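Local coordinates for BH0493 protein (Bacillus halodurans C-125, PDB 2QEE), which is a putative amidohydrolase that binds zinc and probably carries out metal-dependent chemistry, at residues N17-Q22 against R400-L405; A169-D174 against E215-V220; V220-S225 against H253-A258; M339-M344 against L379-D384. One frame throughout, in Å; residues are numbered along the deposited sequence.

How the contacts relate
Contacts 2 and 3 form one cluster and contacts 1 and 4 another, the two clusters 26 to 33 Å apart between contact centres. In the first, the centres of contacts 2 and 3 lie about 8 Å apart; they share Val-220 and meet on neighbouring parallel strands 171-172 and 222-226. In the second, the centres are about 14 Å apart, and Leu-379 of helix 363-388 packs against both segments of contact 1. Contacts 1 and 4 both touch the second subunit. Contact 1 ties helix 8-21 to helix 395-414 and so encloses the other three, which follow in series. The chain thus has a strand region next to the zinc site and a helical region at the subunit boundary.

Contact 1 (N17-Q22 against R400-L405); sequences NAVNNQ and RDVADL
Val-19 O and Gln-22 O both accept a hydrogen bond from NZ of Lys-372, near where Val-19 and Gln-22 meet helix 395-414. Between the two segments themselves there is no hydrogen bond, and Val-402 makes most of the contacts. Its CG1 lies 3.6 Å from Gln-22 CB and 3.7 Å from Ala-18 O, while its CG2 meets Val-19 CG2 at 3.9 Å, the two valines crossing nearly at a right angle. The short side chain of Ala-18 suits a place facing Val-402 CG2. Gln-22 swings CG opposite its backbone N (chi1 165°) and then bends at chi2, which lays the amide over Ala-403: CD is 3.6 Å from Ala-403 CA and OE1 3.4 Å from Ala-403 CB. Cut back to an alanine, Gln-22 would lose CG and the amide, and Ala-403 would probably be left without its cover. Farther round helix 395-414, Arg-400 NE and NH2 reach Asp-401 OD1 from the same face of the carboxylate; Asp-401 OD2 is hydrogen-bonded to Tyr-383 OH of the same chain and to Ser-89 OG of the second subunit. Apolar side-chain packing of this kind is characteristic of helix-helix contacts, here joining the first and last helices of the chain.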
loop_
_atom_site.group_PDB
_atom_site.type_symbol
_atom_site.label_atom_id
_atom_site.label_comp_id
_atom_site.label_asym_id
_atom_site.label_seq_id
_atom_site.Cartn_x
_atom_site.Cartn_y
_atom_site.Cartn_z
ATOM N N ASN C 17 16.602 24.734 4.202
ATOM C CA ASN C 17 17.802 25.138 4.918
ATOM C C ASN C 17 17.908 24.498 6.307
ATOM O O ASN C 17 19.008 24.038 6.675
ATOM C CB ASN C 17 17.864 26.668 5.066
ATOM C CG ASN C 17 18.084 27.389 3.748
ATOM O OD1 ASN C 17 17.814 28.602 3.663
ATOM N ND2 ASN C 17 18.619 26.698 2.740
ATOM N N ALA C 18 16.835 24.505 7.093
ATOM C CA ALA C 18 16.836 23.902 8.416
ATOM C C ALA C 18 17.226 22.395 8.326
ATOM O O ALA C 18 18.092 21.897 9.103
ATOM C CB ALA C 18 15.492 24.061 9.044
ATOM N N VAL C 19 16.612 21.683 7.370
ATOM C CA VAL C 19 16.860 20.227 7.202
ATOM C C VAL C 19 18.301 19.979 6.805
ATOM O O VAL C 19 19.005 19.151 7.424
ATOM C CB VAL C 19 15.887 19.657 6.162
ATOM C CG1 VAL C 19 16.278 18.233 5.829
ATOM C CG2 VAL C 19 14.493 19.541 6.804
ATOM N N ASN C 20 18.786 20.774 5.856
ATOM C CA ASN C 20 20.169 20.620 5.386
ATOM C C ASN C 20 21.172 20.937 6.461
ATOM O O ASN C 20 22.164 20.233 6.583
ATOM C CB ASN C 20 20.426 21.432 4.124
ATOM C CG ASN C 20 19.706 20.819 2.902
ATOM O OD1 ASN C 20 19.357 19.635 2.925
ATOM N ND2 ASN C 20 19.500 21.610 1.845
ATOM N N ASN C 21 20.905 21.966 7.255
ATOM C CA ASN C 21 21.817 22.396 8.303
ATOM C C ASN C 21 21.785 21.640 9.632
ATOM O O ASN C 21 22.714 21.779 10.457
ATOM C CB ASN C 21 21.565 23.888 8.590
ATOM C CG ASN C 21 21.975 24.755 7.449
ATOM O OD1 ASN C 21 22.853 24.391 6.673
ATOM N ND2 ASN C 21 21.334 25.925 7.321
ATOM N N GLN C 22 20.747 20.829 9.867
ATOM C CA GLN C 22 20.609 20.167 11.144
ATOM C C GLN C 22 21.577 18.987 11.161
ATOM O O GLN C 22 21.490 18.117 10.293
ATOM C CB GLN C 22 19.192 19.600 11.312
ATOM C CG GLN C 22 19.053 18.580 12.470
ATOM C CD GLN C 22 19.345 19.231 13.831
ATOM O OE1 GLN C 22 18.988 20.395 14.086
ATOM N NE2 GLN C 22 20.007 18.472 14.740
ATOM N N ARG C 400 13.516 23.673 15.687
ATOM C CA ARG C 400 13.265 22.810 16.818
ATOM C C ARG C 400 12.705 21.438 16.350
ATOM O O ARG C 400 13.153 20.354 16.761
ATOM C CB ARG C 400 12.261 23.500 17.734
ATOM C CG ARG C 400 11.775 22.636 18.813
ATOM C CD ARG C 400 10.517 23.174 19.446
ATOM N NE ARG C 400 9.416 23.159 18.462
ATOM C CZ ARG C 400 8.291 23.830 18.643
ATOM N NH1 ARG C 400 8.135 24.540 19.768
ATOM N NH2 ARG C 400 7.335 23.786 17.718
ATOM N N ASP C 401 11.678 21.476 15.508
ATOM C CA ASP C 401 11.032 20.240 15.047
ATOM C C ASP C 401 12.052 19.405 14.254
ATOM O O ASP C 401 12.039 18.163 14.374
ATOM C CB ASP C 401 9.847 20.558 14.103
ATOM C CG ASP C 401 8.678 21.317 14.780
ATOM O OD1 ASP C 401 8.489 21.290 15.995
ATOM O OD2 ASP C 401 7.982 22.018 14.003
ATOM N N VAL C 402 12.848 20.057 13.402
ATOM C CA VAL C 402 13.825 19.381 12.574
ATOM C C VAL C 402 14.883 18.716 13.473
ATOM O O VAL C 402 15.283 17.568 13.256
ATOM C CB VAL C 402 14.444 20.321 11.501
ATOM C CG1 VAL C 402 15.673 19.686 10.836
ATOM C CG2 VAL C 402 13.379 20.639 10.417
ATOM N N ALA C 403 15.260 19.432 14.540
ATOM C CA ALA C 403 16.228 18.845 15.486
ATOM C C ALA C 403 15.611 17.620 16.180
ATOM O O ALA C 403 16.328 16.630 16.422
ATOM C CB ALA C 403 16.681 19.908 16.504
ATOM N N ASP C 404 14.320 17.656 16.510
ATOM C CA ASP C 404 13.652 16.513 17.109
ATOM C C ASP C 404 13.724 15.318 16.171
ATOM O O ASP C 404 14.161 14.223 16.560
ATOM C CB ASP C 404 12.184 16.848 17.422
ATOM C CG ASP C 404 12.034 17.684 18.698
ATOM O OD1 ASP C 404 12.962 17.676 19.545
ATOM O OD2 ASP C 404 10.982 18.351 18.858
ATOM N N LEU C 405 13.349 15.542 14.924
ATOM C CA LEU C 405 13.250 14.435 13.973
ATOM C C LEU C 405 14.622 13.827 13.662
ATOM O O LEU C 405 14.707 12.607 13.551
ATOM C CB LEU C 405 12.636 14.912 12.646
ATOM C CG LEU C 405 11.149 15.332 12.806
ATOM C CD1 LEU C 405 10.747 16.085 11.551
ATOM C CD2 LEU C 405 10.248 14.050 12.987
#

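Contact 2 (A169-D174 against E215-V220); sequences AALRLD and ERMDPV
The backbone at Ala-169 and Ala-170 runs beside the turn that leaves helix 200-217, with Ala-170 CA 4.5 Å from Pro-219 CA and Val-220 N bonded to Ala-169 O at 2.9 Å, nearly straight at 160°. The same carbonyl oxygen also receives a CA-H...O contact from Pro-219 CA at 3.2 Å. A water extends the join, accepting from Ala-169 N and donating to Asp-218 O. Asp-218 ends the helix with a positive phi, and Pro-219 then turns the chain toward the next strand.

This is the return limb of a beta-alpha-beta crossover, in which helices 174-178, 180-189 and 200-217 connect parallel strands 171-172 and 222-226, probably as in the (beta/alpha)8 barrels of the amidohydrolase superfamily; Leu-171 makes backbone bonds to Tyr-221 and Ala-223.

Alanine suits position 169, its methyl already 3.2 Å from Met-217 O and 3.9 Å from Met-217 CB. Met-217 stretches out straight beyond CG, carrying SD to Leu-171 CD1 at 3.9 Å; the two side chains cross at about a right angle. Leu-171 CB also meets Pro-219 CB at 4.0 Å, the proline ring offering an apolar surface without a donor. Trp-213 and Met-222 touch Leu-171 too. Ala-170 turns its methyl away from segment 215-220, onto Tyr-221.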
loop_
_atom_site.group_PDB
_atom_site.type_symbol
_atom_site.label_atom_id
_atom_site.label_comp_id
_atom_site.label_asym_id
_atom_site.label_seq_id
_atom_site.Cartn_x
_atom_site.Cartn_y
_atom_site.Cartn_z
ATOM N N ALA C 169 28.094 2.897 20.416
ATOM C CA ALA C 169 27.877 1.431 20.328
ATOM C C ALA C 169 26.418 1.034 20.379
ATOM O O ALA C 169 25.603 1.632 21.101
ATOM C CB ALA C 169 28.628 0.701 21.489
ATOM N N ALA C 170 26.104 -0.077 19.703
ATOM C CA ALA C 170 24.836 -0.742 19.924
ATOM C C ALA C 170 25.097 -2.251 19.904
ATOM O O ALA C 170 25.804 -2.708 19.020
ATOM C CB ALA C 170 23.793 -0.387 18.810
ATOM N N LEU C 171 24.553 -2.953 20.876
ATOM C CA LEU C 171 24.893 -4.372 21.140
ATOM C C LEU C 171 23.984 -5.232 20.253
ATOM O O LEU C 171 22.796 -5.314 20.549
ATOM C CB LEU C 171 24.674 -4.695 22.636
ATOM C CG LEU C 171 24.951 -6.122 23.137
ATOM C CD1 LEU C 171 26.351 -6.594 22.652
ATOM C CD2 LEU C 171 24.813 -6.160 24.658
ATOM N N ARG C 172 24.566 -5.831 19.212
ATOM C CA ARG C 172 23.836 -6.689 18.259
ATOM C C ARG C 172 23.778 -8.100 18.831
ATOM O O ARG C 172 24.824 -8.684 19.149
ATOM C CB ARG C 172 24.523 -6.662 16.885
ATOM C CG ARG C 172 23.866 -7.578 15.842
ATOM C CD ARG C 172 24.743 -7.837 14.644
ATOM N NE ARG C 172 23.967 -8.497 13.590
ATOM C CZ ARG C 172 23.933 -9.813 13.431
ATOM N NH1 ARG C 172 24.641 -10.569 14.249
ATOM N NH2 ARG C 172 23.201 -10.368 12.460
ATOM N N LEU C 173 22.572 -8.652 18.935
ATOM C CA LEU C 173 22.396 -9.947 19.631
ATOM C C LEU C 173 21.841 -11.114 18.798
ATOM O O LEU C 173 21.504 -12.143 19.391
ATOM C CB LEU C 173 21.569 -9.746 20.887
ATOM C CG LEU C 173 22.193 -8.874 22.007
ATOM C CD1 LEU C 173 21.197 -8.635 23.101
ATOM C CD2 LEU C 173 23.513 -9.510 22.495
ATOM N N ASP C 174 21.821 -11.002 17.465
ATOM C CA ASP C 174 21.228 -12.030 16.592
ATOM C C ASP C 174 21.742 -13.468 16.945
ATOM O O ASP C 174 20.930 -14.369 17.130
ATOM C CB ASP C 174 21.459 -11.699 15.113
ATOM C CG ASP C 174 20.710 -10.421 14.707
ATOM O OD1 ASP C 174 20.623 -9.526 15.528
ATOM O OD2 ASP C 174 20.194 -10.336 13.601
ATOM N N GLU C 215 28.581 -3.253 30.013
ATOM C CA GLU C 215 29.619 -2.536 30.744
ATOM C C GLU C 215 30.749 -2.134 29.800
ATOM O O GLU C 215 31.222 -1.003 29.800
ATOM C CB GLU C 215 30.147 -3.449 31.854
ATOM C CG GLU C 215 31.427 -2.993 32.517
ATOM C CD GLU C 215 31.796 -3.876 33.691
ATOM O OE1 GLU C 215 31.321 -5.042 33.761
ATOM O OE2 GLU C 215 32.560 -3.390 34.562
ATOM N N ARG C 216 31.173 -3.076 28.983
ATOM C CA ARG C 216 32.234 -2.851 28.038
ATOM C C ARG C 216 31.927 -1.793 26.937
ATOM O O ARG C 216 32.773 -0.931 26.611
ATOM C CB ARG C 216 32.606 -4.177 27.394
ATOM C CG ARG C 216 33.913 -4.164 26.667
ATOM C CD ARG C 216 34.378 -5.618 26.365
ATOM N NE ARG C 216 34.788 -6.408 27.551
ATOM C CZ ARG C 216 34.200 -7.534 27.961
ATOM N NH1 ARG C 216 33.169 -8.046 27.309
ATOM N NH2 ARG C 216 34.653 -8.167 29.031
ATOM N N MET C 217 30.740 -1.894 26.336
ATOM C CA MET C 217 30.436 -1.125 25.123
ATOM C C MET C 217 29.691 0.169 25.397
ATOM O O MET C 217 29.687 1.070 24.530
ATOM C CB MET C 217 29.557 -1.970 24.206
ATOM C CG MET C 217 30.266 -3.045 23.440
ATOM S SD MET C 217 29.073 -3.847 22.332
ATOM C CE MET C 217 30.165 -5.002 21.511
ATOM N N ASP C 218 29.017 0.224 26.540
ATOM C CA ASP C 218 28.088 1.286 26.879
ATOM C C ASP C 218 27.067 1.524 25.737
ATOM O O ASP C 218 26.860 2.651 25.314
ATOM C CB ASP C 218 28.810 2.590 27.193
ATOM C CG ASP C 218 27.874 3.629 27.786
ATOM O OD1 ASP C 218 26.787 3.270 28.330
ATOM O OD2 ASP C 218 28.209 4.829 27.699
ATOM N N PRO C 219 26.356 0.474 25.331
ATOM C CA PRO C 219 25.530 0.590 24.115
ATOM C C PRO C 219 24.339 1.504 24.381
ATOM O O PRO C 219 23.800 1.542 25.505
ATOM C CB PRO C 219 25.060 -0.874 23.901
ATOM C CG PRO C 219 24.940 -1.423 25.306
ATOM C CD PRO C 219 26.171 -0.828 26.000
ATOM N N VAL C 220 23.886 2.212 23.337
ATOM C CA VAL C 220 22.660 2.988 23.405
ATOM C C VAL C 220 21.392 2.150 23.319
ATOM O O VAL C 220 20.329 2.574 23.754
ATOM C CB VAL C 220 22.696 4.149 22.333
ATOM C CG1 VAL C 220 23.846 5.107 22.689
ATOM C CG2 VAL C 220 22.881 3.615 20.987
HETATM O O HOH W 1 28.058 3.948 23.214
#

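Contact 3 (V220-S225 against H253-A258); sequences VYMAVS and HNIPFA
Two parallel strands pair here within the beta-alpha-beta unit formed by strand 222-226, helix 237-253 and strand 257-264, part of what is probably the (beta/alpha)8 barrel of the amidohydrolase superfamily. Three backbone bonds build the ladder: Met-222 N to Pro-256 O, Ala-258 N to Met-222 O at 2.7 Å and almost linear (177°), and Val-224 N to Ala-258 O. Helix 237-253 ends in a Schellman motif at Asn-254, a residue type that tolerates its positive phi well. Pro-256 marks the end of the ladder, since it has no N-H to give to Val-220 O and brings CD to 3.4 Å from that oxygen instead.

Ala-223 and Ala-258 face the same side of the sheet, their methyls 3.9 Å apart, and Tyr-221 CD1 comes obliquely to within 3.6 Å of Ala-258 CB. Tyr-221 also packs on the zinc ligand His-28, while its OH is hydrogen-bonded to Met-27 O, which tethers the ring beside that histidine as a probable second-shell element. Met-222 and Phe-257 occupy the opposite side. Ile-255 sets CG2 3.6 Å from Tyr-221 CA, and the Met-222 chain bends at chi3, bringing CE to within 4.2 Å of Ile-255 CG2. Val-224 CG1 approaches Phe-257 CZ obliquely at 3.5 Å. With CG opposite its backbone N (chi1 -176°), Phe-257 meets Met-222 O at the ring edge, CD1 lying 3.5 Å from that oxygen.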
loop_
_atom_site.group_PDB
_atom_site.type_symbol
_atom_site.label_atom_id
_atom_site.label_comp_id
_atom_site.label_asym_id
_atom_site.label_seq_id
_atom_site.Cartn_x
_atom_site.Cartn_y
_atom_site.Cartn_z
ATOM N N VAL C 220 23.886 2.212 23.337
ATOM C CA VAL C 220 22.660 2.988 23.405
ATOM C C VAL C 220 21.392 2.150 23.319
ATOM O O VAL C 220 20.329 2.574 23.754
ATOM C CB VAL C 220 22.696 4.149 22.333
ATOM C CG1 VAL C 220 23.846 5.107 22.689
ATOM C CG2 VAL C 220 22.881 3.615 20.987
ATOM N N TYR C 221 21.495 0.961 22.727
ATOM C CA TYR C 221 20.408 -0.011 22.730
ATOM C C TYR C 221 21.008 -1.383 22.419
ATOM O O TYR C 221 22.173 -1.468 21.963
ATOM C CB TYR C 221 19.252 0.372 21.729
ATOM C CG TYR C 221 19.671 0.597 20.287
ATOM C CD1 TYR C 221 19.898 -0.501 19.434
ATOM C CD2 TYR C 221 19.767 1.914 19.733
ATOM C CE1 TYR C 221 20.310 -0.341 18.067
ATOM C CE2 TYR C 221 20.147 2.102 18.376
ATOM C CZ TYR C 221 20.423 0.968 17.550
ATOM O OH TYR C 221 20.760 1.150 16.223
ATOM N N MET C 222 20.235 -2.419 22.692
ATOM C CA MET C 222 20.503 -3.799 22.253
ATOM C C MET C 222 19.571 -4.106 21.075
ATOM O O MET C 222 18.397 -3.712 21.109
ATOM C CB MET C 222 20.158 -4.760 23.394
ATOM C CG MET C 222 21.164 -4.599 24.588
ATOM S SD MET C 222 20.806 -5.777 25.943
ATOM C CE MET C 222 19.459 -4.958 26.820
ATOM N N ALA C 223 20.059 -4.821 20.073
ATOM C CA ALA C 223 19.259 -4.962 18.843
ATOM C C ALA C 223 19.223 -6.404 18.374
ATOM O O ALA C 223 20.195 -7.173 18.588
ATOM C CB ALA C 223 19.865 -4.132 17.768
ATOM N N VAL C 224 18.182 -6.715 17.597
ATOM C CA VAL C 224 18.092 -8.027 16.914
ATOM C C VAL C 224 17.262 -7.838 15.653
ATOM O O VAL C 224 16.428 -6.915 15.623
ATOM C CB VAL C 224 17.486 -9.077 17.843
ATOM C CG1 VAL C 224 15.987 -8.763 18.207
ATOM C CG2 VAL C 224 17.613 -10.489 17.219
ATOM N N SER C 225 17.575 -8.631 14.627
ATOM C CA SER C 225 16.729 -8.733 13.439
ATOM C C SER C 225 15.975 -10.043 13.498
ATOM O O SER C 225 16.524 -11.099 13.940
ATOM C CB SER C 225 17.520 -8.607 12.138
ATOM O OG SER C 225 18.389 -9.709 11.931
ATOM N N HIS C 253 19.064 -1.575 33.317
ATOM C CA HIS C 253 19.975 -0.618 32.727
ATOM C C HIS C 253 19.325 0.567 31.933
ATOM O O HIS C 253 20.031 1.434 31.413
ATOM C CB HIS C 253 20.935 -1.353 31.813
ATOM C CG HIS C 253 21.962 -2.153 32.548
ATOM N ND1 HIS C 253 21.713 -3.418 33.043
ATOM C CD2 HIS C 253 23.228 -1.847 32.909
ATOM C CE1 HIS C 253 22.799 -3.870 33.652
ATOM N NE2 HIS C 253 23.728 -2.933 33.591
ATOM N N ASN C 254 18.000 0.580 31.873
ATOM C CA ASN C 254 17.220 1.552 31.119
ATOM C C ASN C 254 17.741 1.657 29.687
ATOM O O ASN C 254 17.955 2.769 29.199
ATOM C CB ASN C 254 17.226 2.940 31.772
ATOM C CG ASN C 254 16.089 3.839 31.280
ATOM O OD1 ASN C 254 16.237 5.070 31.275
ATOM N ND2 ASN C 254 14.963 3.243 30.842
ATOM N N ILE C 255 17.920 0.502 29.031
ATOM C CA ILE C 255 18.452 0.407 27.673
ATOM C C ILE C 255 17.278 -0.097 26.779
ATOM O O ILE C 255 16.671 -1.119 27.113
ATOM C CB ILE C 255 19.620 -0.632 27.637
ATOM C CG1 ILE C 255 20.814 -0.146 28.480
ATOM C CG2 ILE C 255 20.141 -0.872 26.219
ATOM C CD1 ILE C 255 21.198 1.319 28.181
ATOM N N PRO C 256 16.937 0.632 25.693
ATOM C CA PRO C 256 15.870 0.108 24.790
ATOM C C PRO C 256 16.303 -1.175 24.080
ATOM O O PRO C 256 17.542 -1.435 23.902
ATOM C CB PRO C 256 15.688 1.221 23.734
ATOM C CG PRO C 256 16.273 2.495 24.350
ATOM C CD PRO C 256 17.405 1.986 25.283
ATOM N N PHE C 257 15.291 -1.940 23.640
ATOM C CA PHE C 257 15.480 -3.119 22.798
ATOM C C PHE C 257 15.025 -2.768 21.366
ATOM O O PHE C 257 13.848 -2.411 21.176
ATOM C CB PHE C 257 14.588 -4.184 23.355
ATOM C CG PHE C 257 14.712 -5.524 22.666
ATOM C CD1 PHE C 257 15.866 -5.888 21.997
ATOM C CD2 PHE C 257 13.643 -6.409 22.721
ATOM C CE1 PHE C 257 15.931 -7.163 21.383
ATOM C CE2 PHE C 257 13.722 -7.677 22.111
ATOM C CZ PHE C 257 14.868 -8.013 21.430
ATOM N N ALA C 258 15.934 -2.862 20.418
ATOM C CA ALA C 258 15.606 -2.527 19.037
ATOM C C ALA C 258 15.279 -3.817 18.317
ATOM O O ALA C 258 16.126 -4.738 18.254
ATOM C CB ALA C 258 16.756 -1.831 18.349
#

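Contact 4 (M339-M344 against L379-D384); sequences MTRMRM and LIDKYD
Helices 333-347 and 363-388 run in broadly the same direction here, their segment axes 11.2 Å apart and crossing at -32°. Such a wide separation calls for long side chains, and Arg-341, Met-344 and Lys-382 bridge it. Arg-341 has an extended chain from CG to NE that carries its guanidinium to Asp-381, where both terminal nitrogens converge on OD2: NH2 at 2.8 Å and NH1, more weakly, at 3.0 Å. The stronger donor comes to the anti side of OD2, tilted out of the carboxylate plane; the two flat groups are turned 56° apart. Asp-381 OD1 forms a salt bridge with Arg-8, while Arg-341 NE is bonded to Asn-337, which helps fix the guanidinium's rotation. With a leucine in place of Arg-341, Asp-381 would probably keep Arg-8 but lose its charged partner on OD2.

Beside the ion pair, Met-344 points CG opposite its backbone N (chi1 -165°) and bends at its end to set CE against Leu-379 CD2 at 3.5 Å. Its SD lies 3.7 Å from Lys-382 CG. The lysine gives its aliphatic stem to the methionine and its NZ to a salt bridge with Glu-345. Val-91 of the second subunit packs on Met-344, and the metal-binding Glu-334 of that subunit on Arg-341, whose side chain is about 8 Å from a magnesium ion. Apolar contacts flanked by a partly exposed ion pair are typical of helix-helix packing, here next to a subunit interface.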
loop_
_atom_site.group_PDB
_atom_site.type_symbol
_atom_site.label_atom_id
_atom_site.label_comp_id
_atom_site.label_asym_id
_atom_site.label_seq_id
_atom_site.Cartn_x
_atom_site.Cartn_y
_atom_site.Cartn_z
ATOM N N MET C 339 5.662 6.405 3.717
ATOM C CA MET C 339 5.825 6.093 5.111
ATOM C C MET C 339 5.921 7.382 5.932
ATOM O O MET C 339 5.318 7.473 6.976
ATOM C CB MET C 339 7.112 5.273 5.286
ATOM C CG MET C 339 6.926 3.780 4.927
ATOM S SD MET C 339 8.540 2.924 5.118
ATOM C CE MET C 339 8.785 3.122 6.917
ATOM N N THR C 340 6.731 8.342 5.486
ATOM C CA THR C 340 6.967 9.581 6.222
ATOM C C THR C 340 5.646 10.373 6.363
ATOM O O THR C 340 5.373 10.937 7.405
ATOM C CB THR C 340 8.135 10.380 5.574
ATOM O OG1 THR C 340 9.325 9.541 5.576
ATOM C CG2 THR C 340 8.458 11.664 6.340
ATOM N N ARG C 341 4.837 10.384 5.305
ATOM C CA ARG C 341 3.555 11.074 5.351
ATOM C C ARG C 341 2.596 10.395 6.328
ATOM O O ARG C 341 1.951 11.069 7.137
ATOM C CB ARG C 341 2.952 11.166 3.922
ATOM C CG ARG C 341 3.756 12.163 3.071
ATOM C CD ARG C 341 3.310 12.247 1.645
ATOM N NE ARG C 341 4.139 13.256 0.950
ATOM C CZ ARG C 341 3.874 14.584 0.980
ATOM N NH1 ARG C 341 2.762 15.063 1.601
ATOM N NH2 ARG C 341 4.689 15.417 0.379
ATOM N N MET C 342 2.460 9.073 6.251
ATOM C CA MET C 342 1.591 8.327 7.176
ATOM C C MET C 342 2.029 8.565 8.623
ATOM O O MET C 342 1.213 8.854 9.494
ATOM C CB MET C 342 1.573 6.800 6.904
ATOM C CG MET C 342 0.897 6.437 5.543
ATOM S SD MET C 342 0.718 4.647 5.444
ATOM C CE MET C 342 2.410 4.041 5.229
ATOM N N ARG C 343 3.343 8.520 8.812
ATOM C CA ARG C 343 3.889 8.706 10.151
ATOM C C ARG C 343 3.578 10.125 10.680
ATOM O O ARG C 343 3.128 10.280 11.802
ATOM C CB ARG C 343 5.394 8.456 10.129
ATOM C CG ARG C 343 5.680 6.954 9.990
ATOM C CD ARG C 343 7.132 6.744 9.661
ATOM N NE ARG C 343 7.447 5.319 9.773
ATOM C CZ ARG C 343 8.717 4.885 9.770
ATOM N NH1 ARG C 343 9.706 5.750 9.623
ATOM N NH2 ARG C 343 9.011 3.584 9.990
ATOM N N MET C 344 3.835 11.146 9.891
ATOM C CA MET C 344 3.635 12.508 10.360
ATOM C C MET C 344 2.153 12.740 10.546
ATOM O O MET C 344 1.762 13.439 11.457
ATOM C CB MET C 344 4.211 13.505 9.383
ATOM C CG MET C 344 4.330 14.942 10.062
ATOM S SD MET C 344 5.409 16.033 9.152
ATOM C CE MET C 344 7.019 15.325 9.598
ATOM N N LEU C 379 7.608 17.906 5.255
ATOM C CA LEU C 379 7.469 19.019 6.224
ATOM C C LEU C 379 6.848 20.297 5.611
ATOM O O LEU C 379 5.972 20.924 6.207
ATOM C CB LEU C 379 8.867 19.346 6.817
ATOM C CG LEU C 379 9.363 18.337 7.867
ATOM C CD1 LEU C 379 10.843 18.692 8.104
ATOM C CD2 LEU C 379 8.519 18.468 9.174
ATOM N N ILE C 380 7.290 20.644 4.419
ATOM C CA ILE C 380 6.774 21.839 3.695
ATOM C C ILE C 380 5.223 21.702 3.561
ATOM O O ILE C 380 4.461 22.607 3.942
ATOM C CB ILE C 380 7.495 22.081 2.329
ATOM C CG1 ILE C 380 8.933 22.537 2.589
ATOM C CG2 ILE C 380 6.739 23.145 1.559
ATOM C CD1 ILE C 380 9.931 22.375 1.378
ATOM N N ASP C 381 4.773 20.541 3.088
ATOM C CA ASP C 381 3.312 20.322 2.931
ATOM C C ASP C 381 2.584 20.435 4.276
ATOM O O ASP C 381 1.494 21.031 4.353
ATOM C CB ASP C 381 3.068 18.916 2.362
ATOM C CG ASP C 381 3.140 18.892 0.829
ATOM O OD1 ASP C 381 3.174 19.996 0.172
ATOM O OD2 ASP C 381 3.161 17.757 0.259
ATOM N N LYS C 382 3.150 19.807 5.327
ATOM C CA LYS C 382 2.479 19.809 6.640
ATOM C C LYS C 382 2.455 21.200 7.284
ATOM O O LYS C 382 1.442 21.597 7.843
ATOM C CB LYS C 382 3.099 18.752 7.581
ATOM C CG LYS C 382 2.451 17.364 7.433
ATOM C CD LYS C 382 2.570 16.783 6.001
ATOM C CE LYS C 382 1.901 15.356 5.872
ATOM N NZ LYS C 382 0.418 15.566 5.953
ATOM N N TYR C 383 3.573 21.932 7.213
ATOM C CA TYR C 383 3.581 23.295 7.675
ATOM C C TYR C 383 2.637 24.142 6.882
ATOM O O TYR C 383 1.894 24.951 7.479
ATOM C CB TYR C 383 4.980 23.891 7.631
ATOM C CG TYR C 383 5.904 23.341 8.694
ATOM C CD1 TYR C 383 5.559 23.377 10.072
ATOM C CD2 TYR C 383 7.170 22.848 8.334
ATOM C CE1 TYR C 383 6.465 22.919 11.052
ATOM C CE2 TYR C 383 8.065 22.371 9.301
ATOM C CZ TYR C 383 7.679 22.400 10.632
ATOM O OH TYR C 383 8.620 21.931 11.542
ATOM N N ASP C 384 2.630 23.982 5.558
ATOM C CA ASP C 384 1.722 24.803 4.737
ATOM C C ASP C 384 0.279 24.574 5.101
ATOM O O ASP C 384 -0.493 25.516 5.154
ATOM C CB ASP C 384 1.935 24.583 3.249
ATOM C CG ASP C 384 1.308 25.716 2.396
ATOM O OD1 ASP C 384 1.396 26.889 2.799
ATOM O OD2 ASP C 384 0.750 25.379 1.353
#